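Local coordinates for bifunctional GH43-CE protein (Bacteroides eggerthii, PDB 6MLY) that probably hydrolyses glycosidic bonds of xylan-type polysaccharides with a family 43 glycosidase domain and ester bonds with a carbohydrate esterase domain, at residues A[48-53]-A[89-94]; A[73-78]-A[336-341]; A[83-88]-A[365-370]. All blocks are in the same frame, centred on the assembly; numbering follows the deposited sequence.

Interaction 1 (A[48-53]-A[89-94])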
loop_
_atom_site.group_PDB
_atom_site.type_symbol
_atom_site.label_atom_id
_atom_site.label_comp_id
_atom_site.label_asym_id
_atom_site.label_seq_id
_atom_site.Cartn_x
_atom_site.Cartn_y
_atom_site.Cartn_z
ATOM N N THR A 48 -18.563 6.795 9.085
ATOM C CA THR A 48 -17.821 6.972 7.832
ATOM C C THR A 48 -17.462 8.449 7.617
ATOM O O THR A 48 -16.943 8.801 6.555
ATOM C CB THR A 48 -18.623 6.469 6.626
ATOM O OG1 THR A 48 -19.811 7.259 6.522
ATOM C CG2 THR A 48 -18.957 4.998 6.727
ATOM N N MET A 49 -17.735 9.294 8.618
ATOM C CA MET A 49 -17.319 10.693 8.643
ATOM C C MET A 49 -17.786 11.399 7.362
ATOM O O MET A 49 -18.988 11.612 7.172
ATOM C CB MET A 49 -15.795 10.790 8.801
ATOM C CG MET A 49 -15.311 10.368 10.173
ATOM S SD MET A 49 -13.590 9.811 10.171
ATOM C CE MET A 49 -13.512 9.027 11.781
ATOM N N HIS A 50 -16.836 11.684 6.459
ATOM C CA HIS A 50 -17.020 12.623 5.354
ATOM C C HIS A 50 -17.525 11.912 4.091
ATOM O O HIS A 50 -17.647 12.548 3.052
ATOM C CB HIS A 50 -15.711 13.369 5.070
ATOM C CG HIS A 50 -14.567 12.451 4.805
ATOM N ND1 HIS A 50 -13.613 12.178 5.758
ATOM C CD2 HIS A 50 -14.260 11.698 3.730
ATOM C CE1 HIS A 50 -12.749 11.317 5.277
ATOM N NE2 HIS A 50 -13.121 11.007 4.032
ATOM N N MET A 51 -17.820 10.610 4.185
ATOM C CA MET A 51 -18.359 9.852 3.059
ATOM C C MET A 51 -19.850 10.163 2.871
ATOM O O MET A 51 -20.543 10.563 3.801
ATOM C CB MET A 51 -18.191 8.343 3.262
ATOM C CG MET A 51 -16.759 7.904 3.496
ATOM S SD MET A 51 -15.581 8.481 2.238
ATOM C CE MET A 51 -15.878 7.282 0.942
ATOM N N SER A 52 -20.320 9.936 1.643
ATOM C CA SER A 52 -21.690 10.145 1.222
ATOM C C SER A 52 -22.125 8.951 0.371
ATOM O O SER A 52 -21.530 8.712 -0.680
ATOM C CB SER A 52 -21.805 11.445 0.462
ATOM O OG SER A 52 -22.997 11.495 -0.311
ATOM N N PRO A 53 -23.152 8.202 0.810
ATOM C CA PRO A 53 -23.982 8.468 1.978
ATOM C C PRO A 53 -23.298 8.207 3.331
ATOM O O PRO A 53 -22.164 7.694 3.369
ATOM C CB PRO A 53 -25.171 7.511 1.802
ATOM C CG PRO A 53 -24.583 6.342 1.073
ATOM C CD PRO A 53 -23.597 6.982 0.120
ATOM N N ASN A 89 -12.601 21.362 2.759
ATOM C CA ASN A 89 -12.918 19.959 2.984
ATOM C C ASN A 89 -13.457 19.800 4.408
ATOM O O ASN A 89 -13.565 20.775 5.147
ATOM C CB ASN A 89 -11.696 19.068 2.744
ATOM C CG ASN A 89 -10.464 19.564 3.470
ATOM O OD1 ASN A 89 -9.750 20.428 2.964
ATOM N ND2 ASN A 89 -10.213 19.028 4.653
ATOM N N THR A 90 -13.808 18.561 4.761
ATOM C CA THR A 90 -14.134 18.191 6.126
ATOM C C THR A 90 -13.659 16.751 6.359
ATOM O O THR A 90 -14.290 15.982 7.083
ATOM C CB THR A 90 -15.619 18.457 6.427
ATOM O OG1 THR A 90 -15.803 18.484 7.843
ATOM C CG2 THR A 90 -16.557 17.441 5.808
ATOM N N TYR A 91 -12.517 16.405 5.757
ATOM C CA TYR A 91 -11.874 15.122 5.988
ATOM C C TYR A 91 -11.667 14.942 7.497
ATOM O O TYR A 91 -11.302 15.890 8.196
ATOM C CB TYR A 91 -10.530 15.029 5.259
ATOM C CG TYR A 91 -10.595 14.847 3.762
ATOM C CD1 TYR A 91 -10.910 13.619 3.198
ATOM C CD2 TYR A 91 -10.292 15.892 2.901
ATOM C CE1 TYR A 91 -10.946 13.443 1.823
ATOM C CE2 TYR A 91 -10.319 15.731 1.525
ATOM C CZ TYR A 91 -10.645 14.502 0.981
ATOM O OH TYR A 91 -10.676 14.339 -0.374
ATOM N N GLY A 92 -11.933 13.728 7.990
ATOM C CA GLY A 92 -11.761 13.387 9.395
ATOM C C GLY A 92 -12.971 13.743 10.244
ATOM O O GLY A 92 -13.162 13.155 11.303
ATOM N N ARG A 93 -13.780 14.704 9.783
ATOM C CA ARG A 93 -14.901 15.237 10.554
ATOM C C ARG A 93 -16.199 14.565 10.070
ATOM O O ARG A 93 -16.310 13.347 10.133
ATOM C CB ARG A 93 -14.874 16.768 10.467
ATOM C CG ARG A 93 -13.706 17.411 11.202
ATOM C CD ARG A 93 -13.489 18.842 10.751
ATOM N NE ARG A 93 -12.810 19.663 11.747
ATOM C CZ ARG A 93 -12.012 20.692 11.465
ATOM N NH1 ARG A 93 -11.620 20.912 10.220
ATOM N NH2 ARG A 93 -11.603 21.494 12.434
ATOM N N GLY A 94 -17.180 15.342 9.595
ATOM C CA GLY A 94 -18.459 14.790 9.144
ATOM C C GLY A 94 -19.197 14.062 10.259
ATOM O O GLY A 94 -18.986 14.344 11.451
#
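T90 meets H50 through its backbone, the carbonyl O lying 3.6 Å from H50 CB, in a contact that joins two turns of the glycoside hydrolase 43 domain, in this family a five-bladed beta-propeller. T90 opens a type II turn ending at R93, while H50 sits in a type II' turn from T48 to M51. The T90 hydroxyl is engaged with T115. Y91 follows and presents its ring edge to the face of the H50 imidazole in a T-shaped pair, with centroids 4.8 Å apart and planes at 70°. Its CD1 stands over that face, offset toward the rim, and its hydroxyl bonds to T364 O and N335. G92 suits the third position of the turn, where phi is positive; its N donates to H50 ND1 (3.2 Å), 24° out of the ring plane. H50 can receive this bond because chi1 of 55° sets CG between backbone N and carbonyl carbon, turning the ring toward the turn. With H50 cut back to an alanine, the G92 N-H would probably lose its acceptor and the Y91 edge the imidazole face it meets. The R93 carbonyl O packs beside CB and CG of M49. At G94 a side chain would run into the M49 backbone, so glycine fits. Beyond CG the M49 chain is extended, bringing SD to 3.6 Å from G92 O.

Interaction 2 (A[73-78]-A[336-341])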
loop_
_atom_site.group_PDB
_atom_site.type_symbol
_atom_site.label_atom_id
_atom_site.label_comp_id
_atom_site.label_asym_id
_atom_site.label_seq_id
_atom_site.Cartn_x
_atom_site.Cartn_y
_atom_site.Cartn_z
ATOM N N TYR A 73 -28.533 8.932 5.928
ATOM C CA TYR A 73 -28.726 10.080 5.040
ATOM C C TYR A 73 -27.861 9.930 3.785
ATOM O O TYR A 73 -26.971 9.098 3.744
ATOM C CB TYR A 73 -28.431 11.390 5.778
ATOM C CG TYR A 73 -26.988 11.613 6.160
ATOM C CD1 TYR A 73 -26.058 12.078 5.236
ATOM C CD2 TYR A 73 -26.555 11.392 7.459
ATOM C CE1 TYR A 73 -24.734 12.294 5.590
ATOM C CE2 TYR A 73 -25.236 11.607 7.827
ATOM C CZ TYR A 73 -24.323 12.058 6.889
ATOM O OH TYR A 73 -23.033 12.266 7.271
ATOM N N ASP A 74 -28.153 10.775 2.789
ATOM C CA ASP A 74 -27.494 10.811 1.486
ATOM C C ASP A 74 -26.360 11.842 1.520
ATOM O O ASP A 74 -25.198 11.493 1.316
ATOM C CB ASP A 74 -28.497 11.127 0.372
ATOM C CG ASP A 74 -28.791 9.958 -0.550
ATOM O OD1 ASP A 74 -29.829 9.281 -0.335
ATOM O OD2 ASP A 74 -27.984 9.749 -1.502
ATOM N N THR A 75 -26.720 13.109 1.756
ATOM C CA THR A 75 -25.767 14.191 2.000
ATOM C C THR A 75 -26.104 14.846 3.347
ATOM O O THR A 75 -27.264 14.900 3.758
ATOM C CB THR A 75 -25.744 15.199 0.842
ATOM O OG1 THR A 75 -27.081 15.560 0.506
ATOM C CG2 THR A 75 -25.077 14.658 -0.404
ATOM N N LEU A 76 -25.059 15.335 4.020
ATOM C CA LEU A 76 -25.133 15.875 5.370
ATOM C C LEU A 76 -25.582 17.341 5.313
ATOM O O LEU A 76 -26.493 17.744 6.030
ATOM C CB LEU A 76 -23.751 15.722 6.012
ATOM C CG LEU A 76 -23.541 16.365 7.380
ATOM C CD1 LEU A 76 -24.664 16.005 8.354
ATOM C CD2 LEU A 76 -22.185 15.958 7.942
ATOM N N ALA A 77 -24.935 18.130 4.449
ATOM C CA ALA A 77 -25.247 19.550 4.296
ATOM C C ALA A 77 -24.688 20.080 2.968
ATOM O O ALA A 77 -23.701 19.560 2.433
ATOM C CB ALA A 77 -24.698 20.322 5.471
ATOM N N ASN A 78 -25.336 21.135 2.460
ATOM C CA ASN A 78 -24.982 21.788 1.211
ATOM C C ASN A 78 -24.121 23.019 1.524
ATOM O O ASN A 78 -24.555 24.149 1.297
ATOM C CB ASN A 78 -26.242 22.150 0.418
ATOM C CG ASN A 78 -25.957 22.618 -0.996
ATOM O OD1 ASN A 78 -24.952 22.241 -1.598
ATOM N ND2 ASN A 78 -26.845 23.430 -1.543
ATOM N N HIS A 336 -16.996 12.885 0.036
ATOM C CA HIS A 336 -17.740 14.138 0.144
ATOM C C HIS A 336 -18.978 14.066 -0.760
ATOM O O HIS A 336 -19.258 13.019 -1.348
ATOM C CB HIS A 336 -16.837 15.343 -0.169
ATOM C CG HIS A 336 -15.975 15.787 0.966
ATOM N ND1 HIS A 336 -14.935 15.018 1.453
ATOM C CD2 HIS A 336 -15.970 16.930 1.683
ATOM C CE1 HIS A 336 -14.340 15.662 2.436
ATOM N NE2 HIS A 336 -14.957 16.838 2.596
ATOM N N ASN A 337 -19.719 15.177 -0.846
ATOM C CA ASN A 337 -20.965 15.236 -1.599
ATOM C C ASN A 337 -20.689 15.052 -3.087
ATOM O O ASN A 337 -19.953 15.836 -3.683
ATOM C CB ASN A 337 -21.719 16.546 -1.369
ATOM C CG ASN A 337 -22.329 16.623 0.009
ATOM O OD1 ASN A 337 -22.235 15.672 0.781
ATOM N ND2 ASN A 337 -22.947 17.749 0.327
ATOM N N PRO A 338 -21.301 14.033 -3.735
ATOM C CA PRO A 338 -21.117 13.824 -5.168
ATOM C C PRO A 338 -21.811 14.925 -5.981
ATOM O O PRO A 338 -22.784 15.508 -5.505
ATOM C CB PRO A 338 -21.785 12.463 -5.422
ATOM C CG PRO A 338 -22.830 12.354 -4.337
ATOM C CD PRO A 338 -22.223 13.051 -3.139
ATOM N N ASP A 339 -21.284 15.203 -7.177
ATOM C CA ASP A 339 -22.000 15.954 -8.196
ATOM C C ASP A 339 -22.731 14.933 -9.077
ATOM O O ASP A 339 -22.131 14.321 -9.950
ATOM C CB ASP A 339 -21.048 16.867 -8.974
ATOM C CG ASP A 339 -21.724 17.780 -9.983
ATOM O OD1 ASP A 339 -22.944 17.632 -10.186
ATOM O OD2 ASP A 339 -21.016 18.633 -10.566
ATOM N N ASN A 340 -24.033 14.756 -8.822
ATOM C CA ASN A 340 -24.825 13.660 -9.391
ATOM C C ASN A 340 -25.134 13.917 -10.874
ATOM O O ASN A 340 -25.660 13.032 -11.549
ATOM C CB ASN A 340 -26.107 13.415 -8.588
ATOM C CG ASN A 340 -25.847 12.825 -7.217
ATOM O OD1 ASN A 340 -24.928 12.031 -7.042
ATOM N ND2 ASN A 340 -26.660 13.196 -6.237
ATOM N N ALA A 341 -24.802 15.115 -11.372
ATOM C CA ALA A 341 -24.920 15.450 -12.796
ATOM C C ALA A 341 -23.851 14.722 -13.620
ATOM O O ALA A 341 -24.113 14.360 -14.759
ATOM C CB ALA A 341 -24.814 16.943 -12.987
#
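N337 reaches from a loop after strand 333-335 to T75 and A77, and its side chain carries most of the contact. Its CB lies 4.0 Å from the methyl CG2 of T75. At CG the same methyl is nearer, 3.4 Å away. The two side chains cross at about a right angle. OD1 then lies beside CG2 and CB of T75, in a purely van der Waals approach. T75 can offer its methyl because CG2 is anti to its own carbonyl carbon; T75 CG2 also lies 4.3 Å from P338 CD. Here the propeller of the glycoside hydrolase 43 domain, which supplies 73-78, meets the concanavalin-like beta-sandwich, which supplies 336-341, so the asparagine spans a domain interface. At the tip, ND2 donates to A77 O over 2.9 Å. The bond is bent, 131° at the hydrogen, and the donor stands above the carbonyl plane. The same nitrogen also gives a hydrogen bond to N83 OD1, so both partners help fix the rotation of the amide. An asparagine suits this place because its short, flat amide can serve two acceptors. Next to it, P338 rests its ring on S52, the residue whose OG bonds to D74 O.

Interaction 3 (A[83-88]-A[365-370]); sequences NLDDGK and QAKNIL
K367 and Q365 each send a side-chain nitrogen across to a backbone carbonyl of 83-88. K367 NZ donates to N83 O over 2.6 Å, tilted 30° from the carbonyl plane. It gets there by bending at chi3 and chi4, which folds the long chain toward N83 O; a lysine has the length to make this turn. NZ also makes a weak hydrogen bond to N337 O. The D85 carboxylate is 4.1 Å away from this ammonium, measured from OD1 to NZ, too far for a salt bridge, and its true partner is R358. That arginine also donates to L84 O. The side-chain amide of N83 is satisfied at both ends, by N78 at ND2 and by N337 at OD1. Q365 NE2 donates to K88 O at 3.1 Å and nearly straight, 169°; K88 O lies in the plane of the Q365 amide, although the donor stands well above the K88 carbonyl plane. The same amide nitrogen passes G87 CA, where phi is positive and glycine adds no bulk. Between the two polar bridges L84, itself with positive phi just after the helix, packs CD1 against A366 O at 3.3 Å and CG against the imidazole of H336. The contact thus lies between helix 80-83 of the glycosidase domain and the sandwich strand 370-373, with I369 backbone-bonded to N335 of strand 333-335.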
loop_
_atom_site.group_PDB
_atom_site.type_symbol
_atom_site.label_atom_id
_atom_site.label_comp_id
_atom_site.label_asym_id
_atom_site.label_seq_id
_atom_site.Cartn_x
_atom_site.Cartn_y
_atom_site.Cartn_z
ATOM N N ASN A 83 -19.154 20.079 0.334
ATOM C CA ASN A 83 -19.288 20.004 -1.139
ATOM C C ASN A 83 -17.931 20.062 -1.860
ATOM O O ASN A 83 -17.912 20.080 -3.086
ATOM C CB ASN A 83 -20.158 21.141 -1.688
ATOM C CG ASN A 83 -21.640 20.949 -1.446
ATOM O OD1 ASN A 83 -22.110 19.830 -1.257
ATOM N ND2 ASN A 83 -22.386 22.038 -1.473
ATOM N N LEU A 84 -16.814 20.098 -1.120
ATOM C CA LEU A 84 -15.456 20.288 -1.688
ATOM C C LEU A 84 -15.438 21.496 -2.637
ATOM O O LEU A 84 -14.963 21.393 -3.771
ATOM C CB LEU A 84 -15.002 19.023 -2.431
ATOM C CG LEU A 84 -14.702 17.795 -1.572
ATOM C CD1 LEU A 84 -14.415 16.589 -2.449
ATOM C CD2 LEU A 84 -13.537 18.044 -0.627
ATOM N N ASP A 85 -15.953 22.635 -2.164
ATOM C CA ASP A 85 -15.958 23.881 -2.932
ATOM C C ASP A 85 -14.945 24.850 -2.309
ATOM O O ASP A 85 -14.657 24.770 -1.109
ATOM C CB ASP A 85 -17.357 24.506 -2.992
ATOM C CG ASP A 85 -18.354 23.779 -3.882
ATOM O OD1 ASP A 85 -17.984 22.730 -4.451
ATOM O OD2 ASP A 85 -19.493 24.278 -4.008
ATOM N N ASP A 86 -14.399 25.740 -3.152
ATOM C CA ASP A 86 -13.544 26.866 -2.746
ATOM C C ASP A 86 -12.302 26.355 -2.002
ATOM O O ASP A 86 -11.840 27.001 -1.061
ATOM C CB ASP A 86 -14.312 27.866 -1.869
ATOM C CG ASP A 86 -15.715 28.200 -2.357
ATOM O OD1 ASP A 86 -15.874 28.456 -3.563
ATOM O OD2 ASP A 86 -16.647 28.197 -1.521
ATOM N N GLY A 87 -11.770 25.201 -2.421
ATOM C CA GLY A 87 -10.672 24.557 -1.709
ATOM C C GLY A 87 -10.945 24.488 -0.215
ATOM O O GLY A 87 -10.248 25.111 0.589
ATOM N N LYS A 88 -12.007 23.761 0.142
ATOM C CA LYS A 88 -12.355 23.442 1.519
ATOM C C LYS A 88 -12.772 21.970 1.581
ATOM O O LYS A 88 -13.253 21.415 0.593
ATOM C CB LYS A 88 -13.501 24.324 2.021
ATOM C CG LYS A 88 -13.183 25.807 2.151
ATOM C CD LYS A 88 -14.418 26.670 2.318
ATOM C CE LYS A 88 -14.111 28.148 2.429
ATOM N NZ LYS A 88 -15.350 28.961 2.419
ATOM N N GLN A 365 -9.269 17.476 -3.495
ATOM C CA GLN A 365 -10.329 18.459 -3.760
ATOM C C GLN A 365 -11.135 18.055 -5.007
ATOM O O GLN A 365 -11.979 18.826 -5.475
ATOM C CB GLN A 365 -9.734 19.864 -3.914
ATOM C CG GLN A 365 -9.028 20.380 -2.665
ATOM C CD GLN A 365 -9.919 20.401 -1.445
ATOM O OE1 GLN A 365 -9.613 19.785 -0.428
ATOM N NE2 GLN A 365 -11.039 21.103 -1.540
ATOM N N ALA A 366 -10.895 16.844 -5.529
ATOM C CA ALA A 366 -11.644 16.325 -6.676
ATOM C C ALA A 366 -12.996 15.767 -6.206
ATOM O O ALA A 366 -13.119 15.199 -5.104
ATOM C CB ALA A 366 -10.837 15.278 -7.404
ATOM N N LYS A 367 -14.006 15.936 -7.066
ATOM C CA LYS A 367 -15.346 15.441 -6.827
ATOM C C LYS A 367 -15.522 14.093 -7.532
ATOM O O LYS A 367 -14.773 13.756 -8.447
ATOM C CB LYS A 367 -16.377 16.459 -7.326
ATOM C CG LYS A 367 -16.344 17.807 -6.618
ATOM C CD LYS A 367 -17.426 18.762 -7.075
ATOM C CE LYS A 367 -18.801 18.426 -6.532
ATOM N NZ LYS A 367 -18.927 18.755 -5.094
ATOM N N ASN A 368 -16.514 13.331 -7.065
ATOM C CA ASN A 368 -16.975 12.091 -7.686
ATOM C C ASN A 368 -15.864 11.034 -7.653
ATOM O O ASN A 368 -15.716 10.248 -8.589
ATOM C CB ASN A 368 -17.534 12.344 -9.090
ATOM C CG ASN A 368 -18.735 13.270 -9.070
ATOM O OD1 ASN A 368 -18.710 14.311 -8.420
ATOM N ND2 ASN A 368 -19.797 12.899 -9.768
ATOM N N ILE A 369 -15.106 11.008 -6.551
ATOM C CA ILE A 369 -14.239 9.883 -6.227
ATOM C C ILE A 369 -15.110 8.826 -5.527
ATOM O O ILE A 369 -15.659 9.085 -4.451
ATOM C CB ILE A 369 -13.035 10.332 -5.372
ATOM C CG1 ILE A 369 -12.200 11.404 -6.081
ATOM C CG2 ILE A 369 -12.179 9.137 -4.969
ATOM C CD1 ILE A 369 -10.999 11.877 -5.290
ATOM N N LEU A 370 -15.231 7.653 -6.166
ATOM C CA LEU A 370 -16.116 6.550 -5.758
ATOM C C LEU A 370 -15.296 5.498 -5.001
ATOM O O LEU A 370 -14.210 5.158 -5.440
ATOM C CB LEU A 370 -16.736 5.958 -7.028
ATOM C CG LEU A 370 -17.835 4.920 -6.819
ATOM C CD1 LEU A 370 -19.084 5.556 -6.221
ATOM C CD2 LEU A 370 -18.166 4.211 -8.123
#

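How the interactions relate
From the N terminus the chain first passes 48-53, and interaction 1 brings it back at 89-94, closing a short loop inside the glycosidase domain. Within that loop lie 73-78 and 83-88, whose partners come only much later, at 336-341 and 365-370, so interactions 2 and 3 close long loops of over 250 residues. The three contacts all cross and none nests within another. Interactions 2 and 3 tie the propeller to the beta-sandwich, and interaction 1 adjoins the same interface, since strand 51-52 pairs with 333-335. Probable hydrogen bonds join the sites: T90 N with H336 NE2 between interactions 1 and 2, and D339 O with N368 ND2 between interactions 2 and 3.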